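Long-range contacts in putative carbohydrate-active enzyme (Uncultured organism, PDB 5WH8), which probably hydrolyses O-glycosidic bonds as a cellulase, this chain being the glycoside hydrolase family 5 catalytic module of a longer, multi-modular protein: residues S50-V55 with A98-Y103; Q189-A194 with D221-A226; I106-L111 with I126-Y131; V29-M34 with K311-C316. All coordinates share one frame; numbering follows the deposited sequence.

In the fold
All four contacts are built on one eight-stranded beta/alpha barrel. Contact 3 is fully buried and joins a barrel strand to the helix that follows it, through aromatic rings. Contacts 1 and 2 lie further out, in the helical layer, on opposite sides of the chain's centre and about 32 Å apart between centres. Contact 1 is aliphatic; contact 2 adds a salt-bridge network to its apolar part. Contact 4 ties the lead-in to the first barrel strand to the C-terminal tail with hydrogen bonds and water. It touches contact 1, where Leu31 packs on Tyr103 and Met34 on Leu54. Contact 1 ends where strand 103-109 begins, and contact 3 uses the later part of that strand.

Contact 1 (S50-V55 with A98-Y103); sequences SLTALV and AKLGIY
Leu100 lays its two methyl groups against the backbone and side chains of Leu51 and Thr52. The contact joins neighbouring helices of the outer layer of a beta/alpha (TIM) barrel. Helix 48-56 meets the C-terminal end of helix 83-100 and the residues that lead into strand 103-109. Leu100 CD1 is 3.6 Å from Leu51 C and 3.8 Å from Leu51 CB. It therefore rests on the helix backbone as well as on a side chain. Leu100 CD2 reaches Thr52 OG1 at 3.6 Å, and the two side chains cross at about a right angle. This is a van der Waals contact. The Thr52 hydroxyl is hydrogen-bonded to Glu48 O, one turn earlier in its own helix.

Gly101 follows helix 83-100 with positive phi and closes it in a Schellman motif. The chain turns there, and Ile102 comes in beside Leu100 to face the same helix. Val55 packs against both residues. Its CG2 branch lies beside the backbone N, with CG1 anti to that N (chi1 176°), and CG2 does most of the touching. Val55 CG2 is 3.9 Å from Leu100 CD1. Leu51 and Ile102 also pack on Phe63 of strand 62-68, which connects the contact to the barrel wall. No hydrogen bond crosses between the segments. Val55 CG2 meets Ile102 CG2 at 3.6 Å.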
loop_
_atom_site.group_PDB
_atom_site.type_symbol
_atom_site.label_atom_id
_atom_site.label_comp_id
_atom_site.label_asym_id
_atom_site.label_seq_id
_atom_site.Cartn_x
_atom_site.Cartn_y
_atom_site.Cartn_z
ATOM N N SER A 50 0.592 -18.015 -4.544
ATOM C CA SER A 50 1.697 -17.077 -4.407
ATOM C C SER A 50 1.540 -16.281 -3.127
ATOM O O SER A 50 2.514 -16.063 -2.401
ATOM C CB SER A 50 1.799 -16.147 -5.625
ATOM O OG SER A 50 0.741 -15.204 -5.694
ATOM N N LEU A 51 0.321 -15.842 -2.822
ATOM C CA LEU A 51 0.128 -15.114 -1.575
ATOM C C LEU A 51 0.318 -16.016 -0.345
ATOM O O LEU A 51 0.814 -15.569 0.676
ATOM C CB LEU A 51 -1.252 -14.464 -1.548
ATOM C CG LEU A 51 -1.373 -13.069 -2.177
ATOM C CD1 LEU A 51 -0.667 -12.063 -1.328
ATOM C CD2 LEU A 51 -0.850 -13.024 -3.587
ATOM N N THR A 52 -0.014 -17.302 -0.451
ATOM C CA THR A 52 0.269 -18.236 0.637
ATOM C C THR A 52 1.786 -18.305 0.901
ATOM O O THR A 52 2.213 -18.285 2.054
ATOM C CB THR A 52 -0.316 -19.659 0.342
ATOM O OG1 THR A 52 -1.736 -19.609 0.348
ATOM C CG2 THR A 52 0.100 -20.648 1.407
ATOM N N ALA A 53 2.597 -18.345 -0.158
ATOM C CA ALA A 53 4.054 -18.331 0.003
ATOM C C ALA A 53 4.524 -17.017 0.625
ATOM O O ALA A 53 5.406 -17.014 1.483
ATOM C CB ALA A 53 4.764 -18.564 -1.357
ATOM N N LEU A 54 3.956 -15.891 0.191
ATOM C CA LEU A 54 4.337 -14.617 0.781
ATOM C C LEU A 54 4.083 -14.596 2.291
ATOM O O LEU A 54 4.882 -14.059 3.071
ATOM C CB LEU A 54 3.593 -13.470 0.102
ATOM C CG LEU A 54 4.222 -13.006 -1.220
ATOM C CD1 LEU A 54 3.245 -12.126 -1.957
ATOM C CD2 LEU A 54 5.506 -12.258 -0.938
ATOM N N VAL A 55 2.951 -15.139 2.715
ATOM C CA VAL A 55 2.608 -15.125 4.139
ATOM C C VAL A 55 3.421 -16.139 4.931
ATOM O O VAL A 55 4.051 -15.784 5.943
ATOM C CB VAL A 55 1.097 -15.376 4.316
ATOM C CG1 VAL A 55 0.719 -15.476 5.793
ATOM C CG2 VAL A 55 0.303 -14.254 3.657
ATOM N N ALA A 98 -7.880 -12.215 3.338
ATOM C CA ALA A 98 -8.664 -12.521 4.543
ATOM C C ALA A 98 -8.421 -13.951 5.020
ATOM O O ALA A 98 -8.258 -14.188 6.223
ATOM C CB ALA A 98 -10.148 -12.309 4.300
ATOM N N LYS A 99 -8.423 -14.898 4.086
ATOM C CA LYS A 99 -8.233 -16.311 4.421
ATOM C C LYS A 99 -6.864 -16.573 5.040
ATOM O O LYS A 99 -6.717 -17.494 5.853
ATOM C CB LYS A 99 -8.416 -17.184 3.177
ATOM C CG LYS A 99 -9.876 -17.339 2.752
ATOM C CD LYS A 99 -10.000 -18.150 1.464
ATOM C CE LYS A 99 -11.436 -18.610 1.213
ATOM N NZ LYS A 99 -12.435 -17.540 1.495
ATOM N N LEU A 100 -5.871 -15.759 4.657
ATOM C CA LEU A 100 -4.507 -15.856 5.180
ATOM C C LEU A 100 -4.255 -14.967 6.396
ATOM O O LEU A 100 -3.198 -15.065 7.001
ATOM C CB LEU A 100 -3.495 -15.494 4.075
ATOM C CG LEU A 100 -3.453 -16.475 2.900
ATOM C CD1 LEU A 100 -2.675 -15.873 1.721
ATOM C CD2 LEU A 100 -2.824 -17.812 3.312
ATOM N N GLY A 101 -5.219 -14.125 6.763
ATOM C CA GLY A 101 -5.071 -13.230 7.899
ATOM C C GLY A 101 -4.019 -12.151 7.709
ATOM O O GLY A 101 -3.290 -11.841 8.655
ATOM N N ILE A 102 -3.918 -11.585 6.507
ATOM C CA ILE A 102 -3.078 -10.397 6.305
ATOM C C ILE A 102 -3.881 -9.195 5.844
ATOM O O ILE A 102 -4.971 -9.325 5.255
ATOM C CB ILE A 102 -1.933 -10.624 5.284
ATOM C CG1 ILE A 102 -2.448 -11.096 3.924
ATOM C CG2 ILE A 102 -0.896 -11.620 5.879
ATOM C CD1 ILE A 102 -1.378 -10.977 2.825
ATOM N N TYR A 103 -3.331 -8.026 6.108
ATOM C CA TYR A 103 -3.967 -6.773 5.714
ATOM C C TYR A 103 -3.854 -6.603 4.185
ATOM O O TYR A 103 -2.951 -7.148 3.531
ATOM C CB TYR A 103 -3.352 -5.587 6.507
ATOM C CG TYR A 103 -3.673 -5.707 7.978
ATOM C CD1 TYR A 103 -4.897 -5.259 8.474
ATOM C CD2 TYR A 103 -2.812 -6.369 8.852
ATOM C CE1 TYR A 103 -5.233 -5.435 9.792
ATOM C CE2 TYR A 103 -3.138 -6.531 10.178
ATOM C CZ TYR A 103 -4.350 -6.064 10.635
ATOM O OH TYR A 103 -4.658 -6.272 11.960
#

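Contact 2 (Q189-A194 with D221-A226); sequences QDVDLA and DKAQVA
Lys222 starts its run beside Asp192, with Lys222 CB 3.7 Å from Asp192 OD1. Lys222 CG continues along the same carboxylate, 3.8 Å from Asp192 OD1. The chain then bends at both chi3 (63°) and chi4 (62°). This brings Lys222 CE over to the 189-190 backbone, 3.6 Å from Gln189 O. The ammonium NZ ends between two aspartates. Lys222 NZ donates to Asp190 OD1 at 2.8 Å and to Asp192 OD1, also at 2.8 Å. Both are salt bridges. Asp192 is met on its syn side, Asp190 on its anti side and 32° out of the carboxylate plane. The second oxygen of Asp190, OD2, is hydrogen-bonded to Thr186 OG1, which helps set that carboxylate.

Next to the charged group the contact is apolar. Val191 CG2 sits 3.7 Å from Ala223 CA, and Ala226 CB packs on Val191 as well. The small Ala226 is consistent with the close backbones there, Asp192 CA to Ala226 CA being 4.6 Å. Val191 and Ala223 both continue inward to Leu233 of strand 233-239.

The contact thus joins two pieces of the barrel's outer layer, the short helix 191-194 and helix 217-228. Two carboxylates share one lysine here. The ammonium probably offsets the repulsion between them and favours their charged forms, while the shared bridge ties the start of helix 191-194 to its neighbour.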
loop_
_atom_site.group_PDB
_atom_site.type_symbol
_atom_site.label_atom_id
_atom_site.label_comp_id
_atom_site.label_asym_id
_atom_site.label_seq_id
_atom_site.Cartn_x
_atom_site.Cartn_y
_atom_site.Cartn_z
ATOM N N GLN A 189 5.484 12.806 -2.293
ATOM C CA GLN A 189 6.596 13.347 -1.505
ATOM C C GLN A 189 6.167 14.473 -0.575
ATOM O O GLN A 189 6.733 14.615 0.507
ATOM C CB GLN A 189 7.717 13.847 -2.422
ATOM C CG GLN A 189 8.411 12.705 -3.181
ATOM C CD GLN A 189 9.338 13.179 -4.285
ATOM O OE1 GLN A 189 9.828 14.310 -4.264
ATOM N NE2 GLN A 189 9.542 12.334 -5.278
ATOM N N ASP A 190 5.187 15.269 -0.991
ATOM C CA ASP A 190 4.926 16.568 -0.332
ATOM C C ASP A 190 3.969 16.444 0.879
ATOM O O ASP A 190 2.969 17.165 1.013
ATOM C CB ASP A 190 4.394 17.582 -1.358
ATOM C CG ASP A 190 5.443 17.979 -2.406
ATOM O OD1 ASP A 190 6.658 17.725 -2.223
ATOM O OD2 ASP A 190 5.046 18.528 -3.455
ATOM N N VAL A 191 4.308 15.536 1.777
ATOM C CA VAL A 191 3.554 15.359 2.998
ATOM C C VAL A 191 3.643 16.619 3.866
ATOM O O VAL A 191 2.703 16.909 4.603
ATOM C CB VAL A 191 4.043 14.090 3.778
ATOM C CG1 VAL A 191 3.651 12.835 3.002
ATOM C CG2 VAL A 191 5.552 14.106 4.015
ATOM N N ASP A 192 4.762 17.346 3.774
ATOM C CA ASP A 192 4.920 18.584 4.535
ATOM C C ASP A 192 3.965 19.668 4.069
ATOM O O ASP A 192 3.562 20.521 4.870
ATOM C CB ASP A 192 6.361 19.092 4.468
ATOM C CG ASP A 192 6.882 19.269 3.054
ATOM O OD1 ASP A 192 6.683 18.385 2.197
ATOM O OD2 ASP A 192 7.539 20.305 2.793
ATOM N N LEU A 193 3.602 19.650 2.789
ATOM C CA LEU A 193 2.633 20.616 2.278
ATOM C C LEU A 193 1.206 20.220 2.643
ATOM O O LEU A 193 0.384 21.072 2.948
ATOM C CB LEU A 193 2.782 20.763 0.764
ATOM C CG LEU A 193 4.166 21.190 0.288
ATOM C CD1 LEU A 193 4.199 21.401 -1.220
ATOM C CD2 LEU A 193 4.654 22.422 1.033
ATOM N N ALA A 194 0.902 18.924 2.629
ATOM C CA ALA A 194 -0.381 18.472 3.126
ATOM C C ALA A 194 -0.589 18.878 4.597
ATOM O O ALA A 194 -1.707 19.213 5.016
ATOM C CB ALA A 194 -0.500 16.965 2.958
ATOM N N ASP A 221 13.519 14.743 5.848
ATOM C CA ASP A 221 13.268 16.007 6.552
ATOM C C ASP A 221 11.844 16.522 6.271
ATOM O O ASP A 221 11.143 16.994 7.169
ATOM C CB ASP A 221 14.269 17.096 6.136
ATOM C CG ASP A 221 15.669 16.893 6.689
ATOM O OD1 ASP A 221 15.867 16.180 7.697
ATOM O OD2 ASP A 221 16.604 17.475 6.087
ATOM N N LYS A 222 11.413 16.456 5.008
ATOM C CA LYS A 222 10.031 16.785 4.646
ATOM C C LYS A 222 9.030 15.934 5.431
ATOM O O LYS A 222 8.025 16.429 5.950
ATOM C CB LYS A 222 9.801 16.579 3.138
ATOM C CG LYS A 222 10.394 17.707 2.294
ATOM C CD LYS A 222 10.642 17.331 0.825
ATOM C CE LYS A 222 9.364 16.978 0.040
ATOM N NZ LYS A 222 8.389 18.097 -0.066
ATOM N N ALA A 223 9.316 14.641 5.525
ATOM C CA ALA A 223 8.437 13.747 6.270
ATOM C C ALA A 223 8.409 14.134 7.744
ATOM O O ALA A 223 7.343 14.098 8.390
ATOM C CB ALA A 223 8.869 12.299 6.105
ATOM N N GLN A 224 9.567 14.524 8.293
ATOM C CA GLN A 224 9.612 14.905 9.711
ATOM C C GLN A 224 8.788 16.165 9.978
ATOM O O GLN A 224 8.186 16.285 11.060
ATOM C CB GLN A 224 11.055 15.113 10.199
ATOM C CG GLN A 224 11.173 15.225 11.720
ATOM C CD GLN A 224 10.799 13.935 12.385
ATOM O OE1 GLN A 224 11.337 12.888 12.024
ATOM N NE2 GLN A 224 9.856 13.983 13.328
ATOM N N VAL A 225 8.772 17.116 9.035
ATOM C CA VAL A 225 7.880 18.282 9.161
ATOM C C VAL A 225 6.423 17.816 9.306
ATOM O O VAL A 225 5.701 18.271 10.186
ATOM C CB VAL A 225 8.006 19.276 7.960
ATOM C CG1 VAL A 225 6.923 20.376 8.045
ATOM C CG2 VAL A 225 9.409 19.885 7.906
ATOM N N ALA A 226 5.992 16.885 8.453
ATOM C CA ALA A 226 4.625 16.373 8.535
ATOM C C ALA A 226 4.322 15.672 9.850
ATOM O O ALA A 226 3.253 15.861 10.433
ATOM C CB ALA A 226 4.342 15.415 7.366
#

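Contact 3 (I106-L111 with I126-Y131); sequences IDWHVL and IPFWDY
Strand 106-109 and helix 126-131 run antiparallel, at 179°, with their axes 11.0 Å apart. They are the first strand and the helix of a beta-alpha-beta unit in the TIM barrel, which strand 142-145 completes. Ile106 and Trp108 point from the strand toward the helix, and Phe128 and Trp129 come from the helix to meet them.

The Trp108 and Phe128 side chains overlap as they extend from opposite elements. Trp108 CE3 lies over one face of the Phe128 ring, 3.6 Å from Phe128 CD2. The planes are inclined at 35°, so the pair is oblique. Trp108 has CG anti to the backbone N (chi1 -177°), which carries the indole out toward the helix. Trp129 takes a different course. It turns its edge toward the face of Trp108 in an offset edge-to-face pair, with the five-membered ring centroids 5.5 Å apart. Phe128 CE2 also covers one face of Trp129, so the three rings form a single aromatic cluster.

Ile106 packs on both helix rings through its CG2 branch. Ile106 CG2 lies at the edge of the Phe128 ring, 3.8 Å from Phe128 CZ, and 3.7 Å from Trp129 CH2.

Beyond the two segments, Tyr75 is edge-to-face with both Trp108 and Phe128. Trp108 NE1 is hydrogen-bonded to Thr121 OG1. Trp129 NE1 is buried with no polar partner, and its nearest neighbour across the contact is Trp108 CB at 3.7 Å. At the far edge of the same indole, Trp129 CH2 approaches Ile106 O to 3.3 Å, close to the ring plane.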
loop_
_atom_site.group_PDB
_atom_site.type_symbol
_atom_site.label_atom_id
_atom_site.label_comp_id
_atom_site.label_asym_id
_atom_site.label_seq_id
_atom_site.Cartn_x
_atom_site.Cartn_y
_atom_site.Cartn_z
ATOM N N ILE A 106 -6.204 -1.745 -1.002
ATOM C CA ILE A 106 -6.824 -1.521 -2.300
ATOM C C ILE A 106 -6.321 -0.174 -2.781
ATOM O O ILE A 106 -6.683 0.875 -2.207
ATOM C CB ILE A 106 -8.369 -1.542 -2.192
ATOM C CG1 ILE A 106 -8.838 -2.900 -1.653
ATOM C CG2 ILE A 106 -9.008 -1.241 -3.555
ATOM C CD1 ILE A 106 -10.361 -3.014 -1.445
ATOM N N ASP A 107 -5.448 -0.196 -3.789
ATOM C CA ASP A 107 -4.769 1.030 -4.256
ATOM C C ASP A 107 -5.268 1.464 -5.640
ATOM O O ASP A 107 -5.057 0.774 -6.649
ATOM C CB ASP A 107 -3.250 0.764 -4.232
ATOM C CG ASP A 107 -2.444 1.659 -5.164
ATOM O OD1 ASP A 107 -2.782 2.844 -5.384
ATOM O OD2 ASP A 107 -1.415 1.137 -5.672
ATOM N N TRP A 108 -5.984 2.591 -5.668
ATOM C CA TRP A 108 -6.407 3.238 -6.918
ATOM C C TRP A 108 -5.175 3.954 -7.480
ATOM O O TRP A 108 -4.799 5.066 -7.053
ATOM C CB TRP A 108 -7.567 4.192 -6.640
ATOM C CG TRP A 108 -8.169 4.900 -7.834
ATOM C CD1 TRP A 108 -8.055 6.235 -8.146
ATOM C CD2 TRP A 108 -9.015 4.324 -8.846
ATOM N NE1 TRP A 108 -8.781 6.520 -9.283
ATOM C CE2 TRP A 108 -9.375 5.365 -9.731
ATOM C CE3 TRP A 108 -9.494 3.030 -9.086
ATOM C CZ2 TRP A 108 -10.179 5.149 -10.847
ATOM C CZ3 TRP A 108 -10.304 2.816 -10.183
ATOM C CH2 TRP A 108 -10.630 3.865 -11.059
ATOM N N HIS A 109 -4.513 3.283 -8.414
ATOM C CA HIS A 109 -3.097 3.560 -8.707
ATOM C C HIS A 109 -2.952 4.565 -9.834
ATOM O O HIS A 109 -2.590 4.200 -10.950
ATOM C CB HIS A 109 -2.371 2.236 -9.027
ATOM C CG HIS A 109 -0.862 2.296 -8.977
ATOM N ND1 HIS A 109 -0.160 2.130 -7.803
ATOM C CD2 HIS A 109 0.077 2.406 -9.955
ATOM C CE1 HIS A 109 1.138 2.153 -8.048
ATOM N NE2 HIS A 109 1.314 2.323 -9.349
ATOM N N VAL A 110 -3.255 5.830 -9.518
ATOM C CA VAL A 110 -3.048 6.954 -10.450
ATOM C C VAL A 110 -1.546 7.193 -10.639
ATOM O O VAL A 110 -0.767 7.042 -9.694
ATOM C CB VAL A 110 -3.730 8.253 -9.969
ATOM C CG1 VAL A 110 -5.197 8.036 -9.704
ATOM C CG2 VAL A 110 -3.071 8.830 -8.752
ATOM N N LEU A 111 -1.149 7.529 -11.865
ATOM C CA LEU A 111 0.241 7.813 -12.162
ATOM C C LEU A 111 0.410 8.621 -13.461
ATOM O O LEU A 111 0.688 9.818 -13.410
ATOM C CB LEU A 111 1.023 6.504 -12.227
ATOM C CG LEU A 111 2.541 6.579 -12.416
ATOM C CD1 LEU A 111 3.230 7.394 -11.312
ATOM C CD2 LEU A 111 3.065 5.166 -12.482
ATOM N N ILE A 126 -15.276 7.497 -8.340
ATOM C CA ILE A 126 -16.445 7.569 -7.466
ATOM C C ILE A 126 -17.240 6.238 -7.461
ATOM O O ILE A 126 -17.481 5.691 -6.393
ATOM C CB ILE A 126 -17.350 8.768 -7.875
ATOM C CG1 ILE A 126 -16.671 10.103 -7.532
ATOM C CG2 ILE A 126 -18.706 8.706 -7.210
ATOM C CD1 ILE A 126 -16.446 10.351 -6.098
ATOM N N PRO A 127 -17.630 5.703 -8.641
ATOM C CA PRO A 127 -18.321 4.400 -8.579
ATOM C C PRO A 127 -17.451 3.245 -8.075
ATOM O O PRO A 127 -17.972 2.351 -7.398
ATOM C CB PRO A 127 -18.764 4.147 -10.023
ATOM C CG PRO A 127 -18.175 5.231 -10.846
ATOM C CD PRO A 127 -17.732 6.334 -9.961
ATOM N N PHE A 128 -16.151 3.290 -8.360
ATOM C CA PHE A 128 -15.219 2.292 -7.821
ATOM C C PHE A 128 -15.238 2.303 -6.305
ATOM O O PHE A 128 -15.389 1.250 -5.677
ATOM C CB PHE A 128 -13.804 2.554 -8.321
ATOM C CG PHE A 128 -12.764 1.621 -7.741
ATOM C CD1 PHE A 128 -12.555 0.371 -8.280
ATOM C CD2 PHE A 128 -11.991 2.018 -6.654
ATOM C CE1 PHE A 128 -11.590 -0.491 -7.737
ATOM C CE2 PHE A 128 -11.019 1.155 -6.103
ATOM C CZ PHE A 128 -10.815 -0.078 -6.661
ATOM N N TRP A 129 -15.056 3.479 -5.714
ATOM C CA TRP A 129 -14.931 3.554 -4.278
ATOM C C TRP A 129 -16.277 3.362 -3.587
ATOM O O TRP A 129 -16.321 2.825 -2.482
ATOM C CB TRP A 129 -14.263 4.869 -3.868
ATOM C CG TRP A 129 -12.754 4.781 -4.037
ATOM C CD1 TRP A 129 -11.950 5.559 -4.833
ATOM C CD2 TRP A 129 -11.881 3.821 -3.405
ATOM N NE1 TRP A 129 -10.637 5.151 -4.713
ATOM C CE2 TRP A 129 -10.575 4.082 -3.855
ATOM C CE3 TRP A 129 -12.087 2.768 -2.511
ATOM C CZ2 TRP A 129 -9.454 3.329 -3.405
ATOM C CZ3 TRP A 129 -11.002 2.015 -2.083
ATOM C CH2 TRP A 129 -9.694 2.294 -2.546
ATOM N N ASP A 130 -17.378 3.745 -4.248
ATOM C CA ASP A 130 -18.733 3.449 -3.744
ATOM C C ASP A 130 -18.908 1.933 -3.631
ATOM O O ASP A 130 -19.296 1.417 -2.575
ATOM C CB ASP A 130 -19.782 4.056 -4.694
ATOM C CG ASP A 130 -21.190 4.180 -4.080
ATOM O OD1 ASP A 130 -21.396 4.054 -2.869
ATOM O OD2 ASP A 130 -22.127 4.431 -4.862
ATOM N N TYR A 131 -18.593 1.228 -4.708
ATOM C CA TYR A 131 -18.674 -0.224 -4.708
ATOM C C TYR A 131 -17.752 -0.853 -3.654
ATOM O O TYR A 131 -18.193 -1.688 -2.860
ATOM C CB TYR A 131 -18.346 -0.816 -6.076
ATOM C CG TYR A 131 -18.319 -2.320 -5.989
ATOM C CD1 TYR A 131 -19.504 -3.045 -5.979
ATOM C CD2 TYR A 131 -17.125 -3.015 -5.821
ATOM C CE1 TYR A 131 -19.503 -4.428 -5.844
ATOM C CE2 TYR A 131 -17.112 -4.390 -5.684
ATOM C CZ TYR A 131 -18.308 -5.096 -5.697
ATOM O OH TYR A 131 -18.336 -6.467 -5.570
#

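Contact 4 (V29-M34 with K311-C316); sequences VQLRGM and KSYESC
Gln30 and Ser312 meet through two direct hydrogen bonds. They join the lead-in to the first strand of the TIM barrel to the tail after helix 298-307. Gln30 N donates to Ser312 O at 3.0 Å. Ser312 OG donates to Gln30 OE1 at 2.7 Å, in the carbonyl plane and on a lone pair. Gln30 is extended, with CG anti to the backbone N (chi1 174°), and this carries its amide alongside Ser312. Water 1 adds a third link, donating to Gln30 O and accepting from Ser312 N.

Around this pair, Tyr313 turns its ring edge to Gln30 O and packs CB on Val29 CG2 at 4.1 Å. Lys311 CB covers one face of the ring. The guanidinium of Arg32 lies with water 1 over one face and water 2 at its edge.

Outer residues fix these groups. Gln30 NE2 is hydrogen-bonded to Ile266 O, Ser312 OG to Lys265 NZ, Arg32 NH2 to Gln309 O and Arg32 NH1 to Pro310 O. Asp61 OD1 forms a salt bridge with Lys311 NZ and a hydrogen bond with Tyr313 OH. Further along the tail, a disulfide joins Cys316 to Cys25. Water 2 accepts from Arg32 NH2 at 3.0 Å.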
loop_
_atom_site.group_PDB
_atom_site.type_symbol
_atom_site.label_atom_id
_atom_site.label_comp_id
_atom_site.label_asym_id
_atom_site.label_seq_id
_atom_site.Cartn_x
_atom_site.Cartn_y
_atom_site.Cartn_z
ATOM N N VAL A 29 1.376 -0.199 15.984
ATOM C CA VAL A 29 1.658 -1.292 15.040
ATOM C C VAL A 29 2.478 -0.753 13.889
ATOM O O VAL A 29 2.150 0.313 13.379
ATOM C CB VAL A 29 0.339 -1.913 14.474
ATOM C CG1 VAL A 29 0.600 -2.895 13.320
ATOM C CG2 VAL A 29 -0.444 -2.618 15.565
ATOM N N GLN A 30 3.522 -1.487 13.497
ATOM C CA GLN A 30 4.264 -1.259 12.247
ATOM C C GLN A 30 4.116 -2.529 11.395
ATOM O O GLN A 30 4.562 -3.601 11.808
ATOM C CB GLN A 30 5.748 -0.963 12.517
ATOM C CG GLN A 30 6.579 -0.866 11.225
ATOM C CD GLN A 30 8.068 -0.831 11.441
ATOM O OE1 GLN A 30 8.608 -1.511 12.316
ATOM N NE2 GLN A 30 8.756 -0.048 10.623
ATOM N N LEU A 31 3.508 -2.396 10.217
ATOM C CA LEU A 31 3.328 -3.510 9.270
ATOM C C LEU A 31 4.400 -3.448 8.191
ATOM O O LEU A 31 4.835 -2.368 7.828
ATOM C CB LEU A 31 1.957 -3.446 8.605
ATOM C CG LEU A 31 0.716 -3.420 9.509
ATOM C CD1 LEU A 31 -0.551 -3.198 8.682
ATOM C CD2 LEU A 31 0.630 -4.712 10.387
ATOM N N ARG A 32 4.792 -4.620 7.683
ATOM C CA ARG A 32 5.792 -4.745 6.629
ATOM C C ARG A 32 5.274 -5.689 5.553
ATOM O O ARG A 32 4.826 -6.790 5.872
ATOM C CB ARG A 32 7.122 -5.276 7.197
ATOM C CG ARG A 32 7.597 -4.501 8.444
ATOM C CD ARG A 32 8.856 -5.135 9.080
ATOM N NE ARG A 32 8.601 -6.519 9.455
ATOM C CZ ARG A 32 9.045 -7.124 10.559
ATOM N NH1 ARG A 32 9.809 -6.485 11.450
ATOM N NH2 ARG A 32 8.726 -8.391 10.763
ATOM N N GLY A 33 5.322 -5.290 4.284
ATOM C CA GLY A 33 4.881 -6.216 3.254
ATOM C C GLY A 33 5.306 -5.862 1.836
ATOM O O GLY A 33 6.305 -5.153 1.610
ATOM N N MET A 34 4.514 -6.348 0.874
ATOM C CA MET A 34 4.838 -6.278 -0.558
ATOM C C MET A 34 3.690 -5.697 -1.360
ATOM O O MET A 34 2.523 -5.880 -1.017
ATOM C CB MET A 34 5.154 -7.663 -1.131
ATOM C CG MET A 34 6.387 -8.334 -0.560
ATOM S SD MET A 34 7.931 -7.457 -0.932
ATOM C CE MET A 34 8.010 -7.519 -2.731
ATOM N N LYS A 311 8.372 -9.479 14.566
ATOM C CA LYS A 311 7.229 -8.604 14.301
ATOM C C LYS A 311 7.315 -7.313 15.086
ATOM O O LYS A 311 7.677 -7.298 16.273
ATOM C CB LYS A 311 5.915 -9.303 14.636
ATOM C CG LYS A 311 5.587 -10.541 13.827
ATOM C CD LYS A 311 5.513 -10.247 12.327
ATOM C CE LYS A 311 4.959 -11.422 11.561
ATOM N NZ LYS A 311 4.993 -11.212 10.095
ATOM N N SER A 312 6.941 -6.231 14.416
ATOM C CA SER A 312 6.950 -4.899 14.998
ATOM C C SER A 312 5.551 -4.542 15.534
ATOM O O SER A 312 4.980 -3.471 15.270
ATOM C CB SER A 312 7.423 -3.881 13.970
ATOM O OG SER A 312 7.815 -2.686 14.594
ATOM N N TYR A 313 5.013 -5.483 16.298
ATOM C CA TYR A 313 3.775 -5.294 17.028
ATOM C C TYR A 313 3.708 -6.334 18.125
ATOM O O TYR A 313 4.455 -7.320 18.116
ATOM C CB TYR A 313 2.551 -5.393 16.111
ATOM C CG TYR A 313 2.500 -6.552 15.132
ATOM C CD1 TYR A 313 2.084 -7.826 15.520
ATOM C CD2 TYR A 313 2.828 -6.352 13.803
ATOM C CE1 TYR A 313 1.998 -8.872 14.601
ATOM C CE2 TYR A 313 2.760 -7.384 12.885
ATOM C CZ TYR A 313 2.349 -8.633 13.274
ATOM O OH TYR A 313 2.274 -9.672 12.345
ATOM N N GLU A 314 2.814 -6.093 19.079
ATOM C CA GLU A 314 2.551 -7.029 20.157
ATOM C C GLU A 314 1.092 -7.455 20.072
ATOM O O GLU A 314 0.200 -6.629 19.911
ATOM C CB GLU A 314 2.864 -6.381 21.516
ATOM C CG GLU A 314 2.548 -7.238 22.724
ATOM C CD GLU A 314 2.770 -6.485 24.023
ATOM O OE1 GLU A 314 1.784 -6.236 24.746
ATOM O OE2 GLU A 314 3.932 -6.129 24.313
ATOM N N SER A 315 0.847 -8.751 20.159
ATOM C CA SER A 315 -0.500 -9.268 20.010
ATOM C C SER A 315 -1.478 -8.645 21.004
ATOM O O SER A 315 -1.101 -8.305 22.132
ATOM C CB SER A 315 -0.490 -10.783 20.200
ATOM O OG SER A 315 -1.788 -11.324 20.053
ATOM N N CYS A 316 -2.732 -8.504 20.589
ATOM C CA CYS A 316 -3.777 -8.049 21.501
ATOM C C CYS A 316 -4.160 -9.115 22.513
ATOM O O CYS A 316 -4.841 -8.832 23.493
ATOM C CB CYS A 316 -4.997 -7.615 20.710
ATOM S SG CYS A 316 -4.672 -6.016 19.937
HETATM O O HOH W 1 5.832 -6.067 11.618
HETATM O O HOH W 2 6.698 -8.672 8.610
#